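PDB 6K0P: alpha-1,3-glucanase from Paenibacillus glycanilyticus, which probably hydrolyses the alpha-1,3 bonds between the glucose units of alpha-1,3-glucan, as a glycoside hydrolase of family 87. Local coordinates for residues S416-G421 with G469-I474; F389-G394 with L425-Q430; I465-G470 with M502-I507; F494-P499 with P534-A539; F357-A362 with V371-T376. The protein carries 1 engineered substitution. All coordinates share one frame; numbering follows the deposited sequence.

Interaction 1 (S416-G421 with G469-I474). With GLC (alpha-D-glucopyranose), chain C.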
# COMPACT_ATOMS: atom_id res chain seq x y z
N SER A 416 -14.48 2.12 9.64
CA SER A 416 -15.82 2.20 9.06
C SER A 416 -16.71 1.06 9.52
O SER A 416 -16.29 -0.11 9.48
CB SER A 416 -15.75 2.17 7.53
OG SER A 416 -17.05 2.03 6.98
N SER A 417 -17.94 1.39 9.91
CA SER A 417 -18.94 0.37 10.21
C SER A 417 -19.98 0.23 9.10
O SER A 417 -21.10 -0.24 9.36
CB SER A 417 -19.57 0.60 11.58
OG SER A 417 -20.47 1.71 11.58
N TYR A 418 -19.65 0.62 7.87
CA TYR A 418 -20.56 0.41 6.76
C TYR A 418 -20.50 -1.04 6.29
O TYR A 418 -19.42 -1.63 6.19
CB TYR A 418 -20.25 1.37 5.61
CG TYR A 418 -21.24 1.25 4.47
CD1 TYR A 418 -22.60 1.42 4.70
CD2 TYR A 418 -20.81 0.95 3.19
CE1 TYR A 418 -23.51 1.29 3.66
CE2 TYR A 418 -21.71 0.83 2.15
CZ TYR A 418 -23.06 0.99 2.40
OH TYR A 418 -23.95 0.86 1.36
N SER A 419 -21.67 -1.63 6.01
CA SER A 419 -21.75 -3.05 5.68
C SER A 419 -21.40 -3.37 4.23
O SER A 419 -21.06 -4.52 3.93
CB SER A 419 -23.16 -3.58 5.98
OG SER A 419 -24.09 -3.12 5.02
N PHE A 420 -21.47 -2.39 3.33
CA PHE A 420 -21.31 -2.61 1.89
C PHE A 420 -22.28 -3.65 1.35
O PHE A 420 -22.03 -4.26 0.30
CB PHE A 420 -19.86 -2.93 1.51
CG PHE A 420 -18.89 -1.82 1.83
CD1 PHE A 420 -18.35 -1.70 3.10
CD2 PHE A 420 -18.52 -0.91 0.86
CE1 PHE A 420 -17.46 -0.68 3.40
CE2 PHE A 420 -17.63 0.11 1.14
CZ PHE A 420 -17.10 0.22 2.42
N GLY A 421 -23.40 -3.88 2.04
CA GLY A 421 -24.36 -4.88 1.64
C GLY A 421 -24.07 -6.29 2.09
O GLY A 421 -24.88 -7.19 1.83
N GLY A 469 -19.40 6.02 11.02
CA GLY A 469 -20.48 5.16 11.47
C GLY A 469 -21.40 4.92 10.30
O GLY A 469 -21.98 5.87 9.77
N GLY A 470 -21.51 3.66 9.87
CA GLY A 470 -22.34 3.33 8.72
C GLY A 470 -23.69 2.80 9.14
O GLY A 470 -24.43 3.47 9.88
N ASP A 471 -24.03 1.60 8.70
CA ASP A 471 -25.30 0.98 9.04
C ASP A 471 -25.18 -0.04 10.16
O ASP A 471 -26.19 -0.63 10.56
CB ASP A 471 -25.95 0.36 7.80
CG ASP A 471 -25.02 -0.58 7.04
OD1 ASP A 471 -23.81 -0.63 7.33
OD2 ASP A 471 -25.52 -1.27 6.12
N ARG A 472 -23.98 -0.25 10.69
CA ARG A 472 -23.75 -1.22 11.76
C ARG A 472 -23.05 -0.53 12.93
O ARG A 472 -22.61 0.62 12.84
CB ARG A 472 -22.93 -2.41 11.25
CG ARG A 472 -23.56 -3.16 10.07
CD ARG A 472 -24.86 -3.84 10.47
NE ARG A 472 -25.42 -4.58 9.34
CZ ARG A 472 -26.40 -4.13 8.56
NH1 ARG A 472 -26.94 -2.94 8.80
NH2 ARG A 472 -26.85 -4.86 7.55
N ALA A 473 -22.94 -1.27 14.04
CA ALA A 473 -22.42 -0.71 15.28
C ALA A 473 -21.03 -0.12 15.09
O ALA A 473 -20.15 -0.73 14.46
CB ALA A 473 -22.37 -1.79 16.36
N ILE A 474 -20.82 1.06 15.66
CA ILE A 474 -19.54 1.76 15.63
C ILE A 474 -19.16 2.05 17.08
O ILE A 474 -19.75 2.92 17.73
CB ILE A 474 -19.60 3.03 14.75
CG1 ILE A 474 -18.37 3.91 14.98
CG2 ILE A 474 -20.90 3.82 14.96
CD1 ILE A 474 -17.10 3.36 14.37
C1 GLC C . -21.19 3.40 -0.45
C2 GLC C . -20.39 2.29 -1.12
C3 GLC C . -20.82 2.14 -2.57
C4 GLC C . -22.33 1.98 -2.66
C5 GLC C . -23.06 3.08 -1.89
C6 GLC C . -24.56 2.80 -1.84
O2 GLC C . -19.01 2.57 -1.05
O3 GLC C . -20.18 1.02 -3.13
O4 GLC C . -22.74 2.01 -4.01
O5 GLC C . -22.58 3.15 -0.56
O6 GLC C . -25.20 3.79 -1.07
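Asp-471 turns its carboxylate on Ser-419. Asp-471 OD1 takes the Ser-419 backbone N at 2.7 Å and Asp-471 OD2 takes Ser-419 OG at 2.6 Å, each oxygen through its syn lone pair, so the pair of bonds holds the carboxylate against rotation. Ser-419 OG also accepts from Gly-421 N, closing an ST turn. The Tyr-418 ring lies obliquely beside the carboxylate, planes 31° apart, with Tyr-418 CD1 3.5 Å from Asp-471 OD1. Arg-472 lays one face of its guanidinium over Ser-419 CB.

Two residues before Ser-419, Ser-417 reaches across with OG held between its own N and carbonyl carbon (chi1 74°). There it receives Gly-470 N at 2.8 Å in a fairly straight bond and donates to Arg-472 O at 2.7 Å, from above that carbonyl plane; the buried hydroxyl is thus used both ways. A side chain on Gly-470 would run into Tyr-418 CA.

Phe-420 folds back so that Tyr-418 CD2 sits over its ring centre, and Tyr-418 OH comes 3.3 Å from O5 of the bound glucose of chain C. Such loops, leaving adjacent parallel strands (409-416 and 465-469), belong to a right-handed beta-helix; here one carries Tyr-418 and Phe-420 into a glycan pocket.

Interaction 2 (F389-G394 with L425-Q430); sequences FAVYGG and LGFGDQ. With ACY (acetic acid), chain L.
Phe-427 lays its ring flat against the backbone of Gly-393. Gly-393 CA stands 3.5 Å from the centroid of the Phe-427 ring and 7° off its normal, a CH-pi contact, while Gly-393 N lies over the same face, 3.4 Å from Phe-427 CZ. At the rim of the ring Phe-427 CE1 meets Val-391 CG2 at 4.2 Å, the two side chains crossing at about a right angle.

Backbone bonds set this position. Gly-394 N gives to Gly-426 O at 3.0 Å and Gly-394 O accepts from Gly-428 N at 2.9 Å, so that Gly-394 grips the residues before and after Phe-427 in a single bridge of parallel pattern. Phe-427 CA adds a C-H...O contact to Gly-394 O. Gly-393 has no side chain, and that lets the backbones come this close; a CB there would clash with Gly-426 O.

Farther out, Ile-415 and Thr-432 of neighbouring strands also touch the Phe-427 ring. Replacing Phe-427 by an alanine would probably strip Gly-393 CA of its aromatic cover and leave a gap beside Gly-393 and Val-391 CG2. The contact thus combines two main-chain hydrogen bonds with a CH-pi contact at a buried loop junction.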
# COMPACT_ATOMS: atom_id res chain seq x y z
N PHE A 389 -4.55 2.17 5.27
CA PHE A 389 -4.98 1.16 6.23
C PHE A 389 -6.48 1.28 6.38
O PHE A 389 -7.00 2.39 6.49
CB PHE A 389 -4.29 1.38 7.59
CG PHE A 389 -2.79 1.42 7.50
CD1 PHE A 389 -2.06 0.24 7.46
CD2 PHE A 389 -2.12 2.63 7.42
CE1 PHE A 389 -0.68 0.27 7.34
CE2 PHE A 389 -0.74 2.67 7.30
CZ PHE A 389 -0.02 1.49 7.27
N ALA A 390 -7.19 0.15 6.39
CA ALA A 390 -8.64 0.20 6.48
C ALA A 390 -9.15 -0.93 7.35
O ALA A 390 -8.78 -2.09 7.15
CB ALA A 390 -9.29 0.13 5.09
N VAL A 391 -10.02 -0.59 8.30
CA VAL A 391 -10.63 -1.58 9.17
C VAL A 391 -12.14 -1.40 9.12
O VAL A 391 -12.65 -0.31 9.40
CB VAL A 391 -10.07 -1.53 10.61
CG1 VAL A 391 -10.24 -0.16 11.24
CG2 VAL A 391 -10.68 -2.63 11.48
N TYR A 392 -12.83 -2.46 8.72
CA TYR A 392 -14.28 -2.45 8.55
C TYR A 392 -14.85 -3.41 9.58
O TYR A 392 -14.89 -4.62 9.37
CB TYR A 392 -14.64 -2.87 7.12
CG TYR A 392 -13.99 -2.03 6.03
CD1 TYR A 392 -14.56 -0.83 5.61
CD2 TYR A 392 -12.81 -2.45 5.42
CE1 TYR A 392 -13.97 -0.07 4.61
CE2 TYR A 392 -12.22 -1.70 4.42
CZ TYR A 392 -12.79 -0.52 4.02
OH TYR A 392 -12.20 0.24 3.03
N GLY A 393 -15.30 -2.86 10.72
CA GLY A 393 -15.81 -3.67 11.81
C GLY A 393 -14.73 -4.53 12.44
O GLY A 393 -13.53 -4.35 12.24
N GLY A 394 -15.18 -5.49 13.24
CA GLY A 394 -14.29 -6.42 13.92
C GLY A 394 -14.23 -6.13 15.41
O GLY A 394 -14.83 -5.18 15.91
N LEU A 425 -21.85 -7.50 11.61
CA LEU A 425 -22.33 -6.86 12.83
C LEU A 425 -21.61 -5.56 13.14
O LEU A 425 -21.90 -4.93 14.15
CB LEU A 425 -22.16 -7.83 14.01
CG LEU A 425 -22.68 -9.24 13.74
CD1 LEU A 425 -22.12 -10.23 14.76
CD2 LEU A 425 -24.20 -9.25 13.76
N GLY A 426 -20.67 -5.13 12.29
CA GLY A 426 -19.92 -3.93 12.59
C GLY A 426 -18.80 -4.20 13.59
O GLY A 426 -18.19 -5.27 13.59
N PHE A 427 -18.54 -3.21 14.44
CA PHE A 427 -17.52 -3.37 15.48
C PHE A 427 -18.12 -4.09 16.69
O PHE A 427 -19.30 -3.96 16.99
CB PHE A 427 -16.94 -2.02 15.89
CG PHE A 427 -16.07 -1.41 14.83
CD1 PHE A 427 -14.75 -1.81 14.71
CD2 PHE A 427 -16.58 -0.51 13.91
CE1 PHE A 427 -13.93 -1.28 13.71
CE2 PHE A 427 -15.78 0.03 12.91
CZ PHE A 427 -14.45 -0.36 12.80
N GLY A 428 -17.27 -4.85 17.37
CA GLY A 428 -17.67 -5.65 18.51
C GLY A 428 -17.37 -4.98 19.84
O GLY A 428 -17.24 -3.76 19.94
N ASP A 429 -17.26 -5.81 20.88
CA ASP A 429 -17.21 -5.33 22.25
C ASP A 429 -15.79 -5.14 22.79
O ASP A 429 -15.64 -4.69 23.93
CB ASP A 429 -18.00 -6.26 23.17
CG ASP A 429 -19.49 -6.08 23.01
OD1 ASP A 429 -19.92 -5.20 22.24
OD2 ASP A 429 -20.25 -6.83 23.67
N GLN A 430 -14.77 -5.47 22.01
CA GLN A 430 -13.39 -5.24 22.42
C GLN A 430 -12.74 -4.28 21.44
O GLN A 430 -13.09 -4.24 20.25
CB GLN A 430 -12.61 -6.57 22.50
CG GLN A 430 -13.20 -7.52 23.55
CD GLN A 430 -12.38 -8.79 23.78
OE1 GLN A 430 -11.40 -9.05 23.09
NE2 GLN A 430 -12.78 -9.57 24.77
C ACY L . -16.82 -9.44 20.99
O ACY L . -15.54 -9.41 21.00
OXT ACY L . -17.56 -8.50 20.70
CH3 ACY L . -17.40 -10.81 21.40

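Interaction 3 (I465-G470 with M502-I507); sequences IWIYGG and MVMQNI. With GLC (alpha-D-glucopyranose), chain B.
Met-504 runs out extended, chi2 -167° and chi3 -175°, and this straight chain carries its methyl to the backbone of strand 465-469: Met-504 CE stops 3.7 Å from Ile-467 O and 3.8 Å from Gly-469 N. Ile-467 turns CG2 anti to its own N, where Met-504 SD passes at 4.2 Å with the two side chains crossing at about a right angle; Ile-507 CG2 packs on the same methyl. Met-502 bends the other way, leaving just its CG against Gly-470 O at 3.4 Å. Water 1 joins the segments there, hydrogen-bonded to Gly-470 O at 2.8 Å and accepting from Met-502 N at 2.9 Å.

On the reverse side of the strand Tyr-468 belongs to the glycan pocket, with Trp-466 packed beside it. Trp-466 CZ2 lies 3.4 Å above the Tyr-468 ring plane, toward its rim, and Tyr-468 OH is 3.8 Å from O4 of the chain B glucose. A serine in place of Tyr-468 is likely to take away the ring beneath Trp-466 CZ2 and open a gap beside the sugar.

Strand 465-469 runs parallel between strands 409-416 and 490-496, while the 502-507 loop leads into strand 507-510, which pairs with strand 475-485. Met-504 therefore bridges two faces of the beta-helix, also touching Ile-474.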
# COMPACT_ATOMS: atom_id res chain seq x y z
N ILE A 465 -7.62 10.49 9.00
CA ILE A 465 -8.34 9.38 9.61
C ILE A 465 -9.82 9.69 9.50
O ILE A 465 -10.27 10.77 9.91
CB ILE A 465 -7.95 9.15 11.08
CG1 ILE A 465 -6.44 8.93 11.21
CG2 ILE A 465 -8.73 7.94 11.65
CD1 ILE A 465 -5.96 8.64 12.63
N TRP A 466 -10.57 8.75 8.93
CA TRP A 466 -12.01 8.86 8.77
C TRP A 466 -12.66 7.85 9.70
O TRP A 466 -12.43 6.64 9.57
CB TRP A 466 -12.38 8.57 7.32
CG TRP A 466 -13.83 8.71 6.93
CD1 TRP A 466 -14.76 9.58 7.45
CD2 TRP A 466 -14.50 7.98 5.91
NE1 TRP A 466 -15.96 9.42 6.81
CE2 TRP A 466 -15.83 8.44 5.86
CE3 TRP A 466 -14.11 6.96 5.03
CZ2 TRP A 466 -16.77 7.92 4.96
CZ3 TRP A 466 -15.03 6.45 4.14
CH2 TRP A 466 -16.35 6.92 4.12
N ILE A 467 -13.46 8.35 10.64
CA ILE A 467 -14.23 7.53 11.56
C ILE A 467 -15.67 7.61 11.07
O ILE A 467 -16.34 8.64 11.26
CB ILE A 467 -14.10 8.00 13.01
CG1 ILE A 467 -12.62 8.10 13.44
CG2 ILE A 467 -14.86 7.04 13.93
CD1 ILE A 467 -11.98 9.48 13.21
N TYR A 468 -16.15 6.54 10.43
CA TYR A 468 -17.43 6.55 9.72
C TYR A 468 -18.36 5.53 10.36
O TYR A 468 -18.14 4.32 10.23
CB TYR A 468 -17.22 6.21 8.25
CG TYR A 468 -18.46 6.23 7.38
CD1 TYR A 468 -19.36 7.29 7.43
CD2 TYR A 468 -18.71 5.21 6.47
CE1 TYR A 468 -20.49 7.33 6.61
CE2 TYR A 468 -19.83 5.24 5.64
CZ TYR A 468 -20.72 6.30 5.72
OH TYR A 468 -21.83 6.34 4.91
N GLY A 469 -19.40 6.02 11.02
CA GLY A 469 -20.48 5.16 11.47
C GLY A 469 -21.40 4.92 10.30
O GLY A 469 -21.98 5.87 9.77
N GLY A 470 -21.51 3.66 9.87
CA GLY A 470 -22.34 3.33 8.72
C GLY A 470 -23.69 2.80 9.14
O GLY A 470 -24.43 3.47 9.88
N MET A 502 -26.20 5.60 13.78
CA MET A 502 -25.64 4.73 14.81
C MET A 502 -24.86 5.56 15.82
O MET A 502 -24.02 6.38 15.46
CB MET A 502 -24.75 3.67 14.17
CG MET A 502 -25.44 2.85 13.09
SD MET A 502 -26.90 1.93 13.67
CE MET A 502 -26.11 0.63 14.60
N VAL A 503 -25.14 5.34 17.11
CA VAL A 503 -24.51 6.12 18.17
C VAL A 503 -23.09 5.61 18.39
O VAL A 503 -22.90 4.48 18.86
CB VAL A 503 -25.33 6.09 19.46
CG1 VAL A 503 -24.58 6.79 20.58
CG2 VAL A 503 -26.69 6.75 19.24
N MET A 504 -22.09 6.43 18.06
CA MET A 504 -20.69 6.07 18.32
C MET A 504 -20.44 6.04 19.82
O MET A 504 -20.70 7.02 20.51
CB MET A 504 -19.77 7.12 17.70
CG MET A 504 -19.90 7.30 16.21
SD MET A 504 -18.51 8.27 15.60
CE MET A 504 -18.99 8.45 13.88
N GLN A 505 -19.88 4.94 20.32
CA GLN A 505 -19.57 4.80 21.74
C GLN A 505 -18.13 4.35 21.92
O GLN A 505 -17.59 3.60 21.10
CB GLN A 505 -20.53 3.82 22.43
CG GLN A 505 -21.97 4.32 22.41
CD GLN A 505 -22.91 3.47 23.24
OE1 GLN A 505 -22.83 2.25 23.24
NE2 GLN A 505 -23.81 4.12 23.97
N ASN A 506 -17.52 4.80 23.02
CA ASN A 506 -16.13 4.47 23.34
C ASN A 506 -15.19 4.74 22.17
O ASN A 506 -14.44 3.86 21.73
CB ASN A 506 -15.98 3.03 23.83
CG ASN A 506 -16.68 2.78 25.15
OD1 ASN A 506 -17.01 3.72 25.87
ND2 ASN A 506 -16.89 1.51 25.47
N ILE A 507 -15.25 5.96 21.64
CA ILE A 507 -14.33 6.44 20.61
C ILE A 507 -13.38 7.40 21.31
O ILE A 507 -13.81 8.47 21.76
CB ILE A 507 -15.07 7.15 19.48
CG1 ILE A 507 -16.31 6.37 19.03
CG2 ILE A 507 -14.11 7.46 18.31
CD1 ILE A 507 -16.01 5.01 18.43
C1 GLC B . -21.71 8.15 -0.87
C2 GLC B . -21.48 6.76 -1.37
C3 GLC B . -21.29 5.74 -0.27
C4 GLC B . -20.24 6.26 0.67
C5 GLC B . -20.75 7.58 1.22
C6 GLC B . -19.73 8.17 2.15
O1 GLC B . -22.92 8.19 -0.41
O2 GLC B . -22.53 6.36 -2.24
O3 GLC B . -20.64 4.67 -0.90
O4 GLC B . -20.00 5.35 1.74
O5 GLC B . -20.89 8.50 0.19
O6 GLC B . -20.04 9.47 2.59
O HOH W 1 -24.85 5.88 11.21

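Interaction 4 (F494-P499 with P534-A539)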
# COMPACT_ATOMS: atom_id res chain seq x y z
N PHE A 494 -15.02 12.81 11.51
CA PHE A 494 -16.04 11.95 12.09
C PHE A 494 -17.35 12.15 11.32
O PHE A 494 -17.72 13.28 11.02
CB PHE A 494 -16.30 12.32 13.55
CG PHE A 494 -15.12 12.10 14.46
CD1 PHE A 494 -14.11 13.04 14.56
CD2 PHE A 494 -15.04 10.95 15.24
CE1 PHE A 494 -13.02 12.84 15.41
CE2 PHE A 494 -13.97 10.74 16.09
CZ PHE A 494 -12.96 11.68 16.18
N GLN A 495 -18.05 11.05 11.03
CA GLN A 495 -19.24 11.13 10.20
C GLN A 495 -20.19 9.98 10.52
O GLN A 495 -19.74 8.85 10.74
CB GLN A 495 -18.85 11.06 8.71
CG GLN A 495 -20.02 11.10 7.71
CD GLN A 495 -19.56 10.93 6.26
OE1 GLN A 495 -18.36 10.99 5.98
NE2 GLN A 495 -20.51 10.72 5.36
N SER A 496 -21.50 10.27 10.55
CA SER A 496 -22.54 9.26 10.72
C SER A 496 -23.41 9.20 9.47
O SER A 496 -23.90 10.24 9.00
CB SER A 496 -23.45 9.59 11.91
OG SER A 496 -22.76 9.42 13.13
N MET A 497 -23.61 7.99 8.96
CA MET A 497 -24.55 7.78 7.87
C MET A 497 -25.98 7.98 8.36
O MET A 497 -26.38 7.41 9.39
CB MET A 497 -24.38 6.35 7.35
CG MET A 497 -25.43 5.90 6.35
SD MET A 497 -25.04 4.22 5.82
CE MET A 497 -26.50 3.78 4.87
N SER A 498 -26.77 8.81 7.62
CA SER A 498 -28.20 8.98 7.80
C SER A 498 -28.95 8.02 6.88
O SER A 498 -28.48 7.73 5.77
CB SER A 498 -28.61 10.41 7.42
OG SER A 498 -28.02 11.37 8.27
N PRO A 499 -30.12 7.51 7.30
CA PRO A 499 -30.80 7.82 8.56
C PRO A 499 -30.44 6.87 9.70
O PRO A 499 -31.02 6.99 10.78
CB PRO A 499 -32.27 7.62 8.18
CG PRO A 499 -32.23 6.47 7.24
CD PRO A 499 -30.93 6.62 6.45
N PRO A 534 -25.66 15.11 10.60
CA PRO A 534 -24.45 15.16 11.44
C PRO A 534 -24.24 13.88 12.24
O PRO A 534 -25.03 12.93 12.19
CB PRO A 534 -24.74 16.35 12.36
CG PRO A 534 -26.25 16.37 12.47
CD PRO A 534 -26.77 15.91 11.14
N ALA A 535 -23.15 13.87 13.01
CA ALA A 535 -22.68 12.66 13.67
C ALA A 535 -23.41 12.42 14.98
O ALA A 535 -23.86 13.37 15.65
CB ALA A 535 -21.18 12.74 13.93
N TYR A 536 -23.51 11.15 15.37
CA TYR A 536 -24.23 10.72 16.56
C TYR A 536 -23.29 10.02 17.52
O TYR A 536 -22.55 9.11 17.13
CB TYR A 536 -25.38 9.77 16.18
CG TYR A 536 -26.61 10.51 15.74
CD1 TYR A 536 -26.64 11.21 14.53
CD2 TYR A 536 -27.75 10.53 16.53
CE1 TYR A 536 -27.77 11.90 14.13
CE2 TYR A 536 -28.89 11.22 16.14
CZ TYR A 536 -28.89 11.90 14.94
OH TYR A 536 -30.03 12.58 14.56
N GLY A 537 -23.35 10.42 18.79
CA GLY A 537 -22.57 9.80 19.84
C GLY A 537 -21.56 10.76 20.40
O GLY A 537 -21.92 11.82 20.93
N GLY A 538 -20.28 10.44 20.30
CA GLY A 538 -19.27 11.38 20.74
C GLY A 538 -17.89 10.75 20.66
O GLY A 538 -17.73 9.59 20.26
N ALA A 539 -16.90 11.55 21.03
CA ALA A 539 -15.52 11.07 21.09
C ALA A 539 -14.77 11.87 22.15
O ALA A 539 -15.07 13.05 22.38
CB ALA A 539 -14.81 11.21 19.74
O HOH W 2 -26.64 11.69 10.56
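The end of strand 490-496 and the segment 534-539 run with their directions 128° apart, closest at Ser-496 and Ala-535, whose CA atoms are 4.5 Å from each other. Ser-496 makes the polar grip: with chi1 -70° its hydroxyl lies anti to the carbonyl carbon and points across, accepting Tyr-536 N at 2.9 Å with 154° at the hydrogen. The same Ser-496 OG rests 3.3 Å from Ala-535 CA, and Ser-496 CB meets Pro-534 O at 3.7 Å, so the serine is wedged against three successive residues.

Two residues earlier on the same side of the strand, Phe-494 extends its ring until CE2 reaches Ala-539 CB at 3.8 Å; Ile-522 and Leu-524 of the next parallel strand also touch that ring. Toward the loop, water 2 spans the gap, 2.7 Å from Ser-498 OG and hydrogen-bonded to Pro-534 O at 2.6 Å.

Gln-495 turns away from all this, its OE1 bonded to Trp-466 NE1 and its NE2 to O6 of a bound glucose. A strand that sends Phe-494 and Ser-496 inward while Gln-495 faces the sugar is what a right-handed parallel beta-helix offers: one side packs the interior, the other lines the glycan pocket.

Interaction 5 (F357-A362 with V371-T376); sequences FALFSA and VGNKYT
Tyr-375 drives its ring edge at strand 357-360, where Tyr-375 OH donates to Ala-358 O at 2.7 Å. The hydroxyl approaches from above the carbonyl plane, 45° out of it, with the carbonyl oxygen itself lying close to the plane of the ring. Beside this bond Leu-359 crosses the phenol obliquely: Leu-359 CD1 is 3.5 Å from Tyr-375 OH and Leu-359 CB 4.1 Å from Tyr-375 CZ. Farther back along the ring, Phe-357 CB meets Tyr-375 CD2 at its edge, at 4.2 Å.

The two strands are not paired in a sheet. Their axes stay 9.6 Å apart and run nearly antiparallel, at 165°, as expected of walls facing each other across the interior of a right-handed beta-helix, with a side-chain layer between them.

Leu-359 keeps its CG anti to the backbone N (chi1 -172°), which aims the branch at Asn-373; Leu-359 CD1 lies 3.7 Å from Asn-373 ND2. The amide finds its polar partners elsewhere, OD1 taking Asn-342 ND2 and ND2 giving to Ser-339 O, so the leucine methyls pack on an amide already bonded. Met-335, Ile-344 and Phe-399 also pack against the Tyr-375 ring.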
# COMPACT_ATOMS: atom_id res chain seq x y z
N PHE A 357 -3.49 -2.25 3.29
CA PHE A 357 -3.67 -3.29 4.30
C PHE A 357 -5.06 -3.10 4.86
O PHE A 357 -5.39 -2.02 5.34
CB PHE A 357 -2.63 -3.15 5.41
CG PHE A 357 -1.21 -3.33 4.95
CD1 PHE A 357 -0.69 -4.61 4.76
CD2 PHE A 357 -0.41 -2.24 4.71
CE1 PHE A 357 0.62 -4.78 4.33
CE2 PHE A 357 0.90 -2.40 4.28
CZ PHE A 357 1.41 -3.67 4.09
N ALA A 358 -5.88 -4.15 4.80
CA ALA A 358 -7.28 -4.03 5.16
C ALA A 358 -7.73 -5.24 5.97
O ALA A 358 -7.18 -6.34 5.86
CB ALA A 358 -8.18 -3.88 3.93
N LEU A 359 -8.76 -5.00 6.79
CA LEU A 359 -9.42 -6.04 7.57
C LEU A 359 -10.92 -5.80 7.42
O LEU A 359 -11.41 -4.73 7.77
CB LEU A 359 -9.00 -5.94 9.04
CG LEU A 359 -9.46 -7.06 9.97
CD1 LEU A 359 -8.91 -8.43 9.54
CD2 LEU A 359 -9.01 -6.75 11.39
N PHE A 360 -11.62 -6.77 6.84
CA PHE A 360 -13.07 -6.64 6.64
C PHE A 360 -13.77 -7.71 7.46
O PHE A 360 -13.72 -8.89 7.10
CB PHE A 360 -13.48 -6.71 5.18
CG PHE A 360 -14.92 -6.30 4.95
CD1 PHE A 360 -15.97 -7.17 5.20
CD2 PHE A 360 -15.22 -5.01 4.52
CE1 PHE A 360 -17.29 -6.78 5.02
CE2 PHE A 360 -16.54 -4.61 4.33
CZ PHE A 360 -17.56 -5.49 4.58
N SER A 361 -14.44 -7.30 8.52
CA SER A 361 -15.11 -8.23 9.41
C SER A 361 -16.53 -8.49 8.94
O SER A 361 -17.28 -7.55 8.66
CB SER A 361 -15.11 -7.67 10.82
OG SER A 361 -15.60 -8.60 11.77
N ALA A 362 -16.88 -9.77 8.84
CA ALA A 362 -18.22 -10.17 8.44
C ALA A 362 -18.46 -11.56 8.99
O ALA A 362 -17.52 -12.29 9.32
CB ALA A 362 -18.39 -10.14 6.92
N VAL A 371 -11.27 -11.35 14.66
CA VAL A 371 -10.76 -11.01 15.99
C VAL A 371 -9.29 -11.36 16.13
O VAL A 371 -8.78 -12.27 15.47
CB VAL A 371 -11.57 -11.68 17.14
CG1 VAL A 371 -13.06 -11.37 17.03
CG2 VAL A 371 -11.32 -13.19 17.19
N GLY A 372 -8.61 -10.64 17.01
CA GLY A 372 -7.29 -11.05 17.45
C GLY A 372 -6.19 -10.85 16.44
O GLY A 372 -5.09 -11.40 16.63
N ASN A 373 -6.43 -10.09 15.38
CA ASN A 373 -5.41 -9.84 14.38
C ASN A 373 -4.46 -8.75 14.85
O ASN A 373 -4.83 -7.87 15.62
CB ASN A 373 -6.07 -9.42 13.07
CG ASN A 373 -6.92 -10.52 12.47
OD1 ASN A 373 -6.40 -11.49 11.93
ND2 ASN A 373 -8.24 -10.39 12.58
N LYS A 374 -3.22 -8.84 14.39
CA LYS A 374 -2.18 -7.88 14.74
C LYS A 374 -1.53 -7.42 13.44
O LYS A 374 -0.85 -8.21 12.77
CB LYS A 374 -1.15 -8.50 15.69
CG LYS A 374 -1.75 -8.84 17.06
CD LYS A 374 -0.71 -9.47 17.98
CE LYS A 374 -1.32 -9.84 19.32
NZ LYS A 374 -1.89 -8.66 20.04
N TYR A 375 -1.78 -6.17 13.08
CA TYR A 375 -1.22 -5.52 11.89
C TYR A 375 -0.17 -4.56 12.46
O TYR A 375 -0.51 -3.50 12.97
CB TYR A 375 -2.31 -4.75 11.16
CG TYR A 375 -3.26 -5.57 10.28
CD1 TYR A 375 -3.96 -6.67 10.78
CD2 TYR A 375 -3.50 -5.19 8.97
CE1 TYR A 375 -4.84 -7.39 9.97
CE2 TYR A 375 -4.39 -5.90 8.16
CZ TYR A 375 -5.05 -7.00 8.66
OH TYR A 375 -5.92 -7.70 7.86
N THR A 376 1.10 -4.95 12.39
CA THR A 376 2.16 -4.26 13.13
C THR A 376 3.33 -3.92 12.21
O THR A 376 3.66 -4.69 11.30
CB THR A 376 2.67 -5.11 14.30
OG1 THR A 376 3.13 -6.38 13.82
CG2 THR A 376 1.56 -5.35 15.33

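All five contacts lie in the beta-helical part of the chain. Interaction 5 comes first in sequence; interactions 1 and 2 interlace, as do 3 and 4, and interaction 1 shares Gly-469 and Gly-470 with interaction 3. In space they step along the solenoid: centres of 5 and 2 are 8 Å apart, of 2 and 1 9 Å, of 1 and 3 9 Å, of 3 and 4 7 Å, and of 5 and 4 about 23 Å. Parallel strands 357-360 and 389-392 tie 5 to 2; strands 465-469 and 490-496 tie 3 to 4. Successive coils thus share their packing, while Tyr-418, Phe-420, Tyr-468 and Gln-495 of interactions 1, 3 and 4 meet in one glycan pocket.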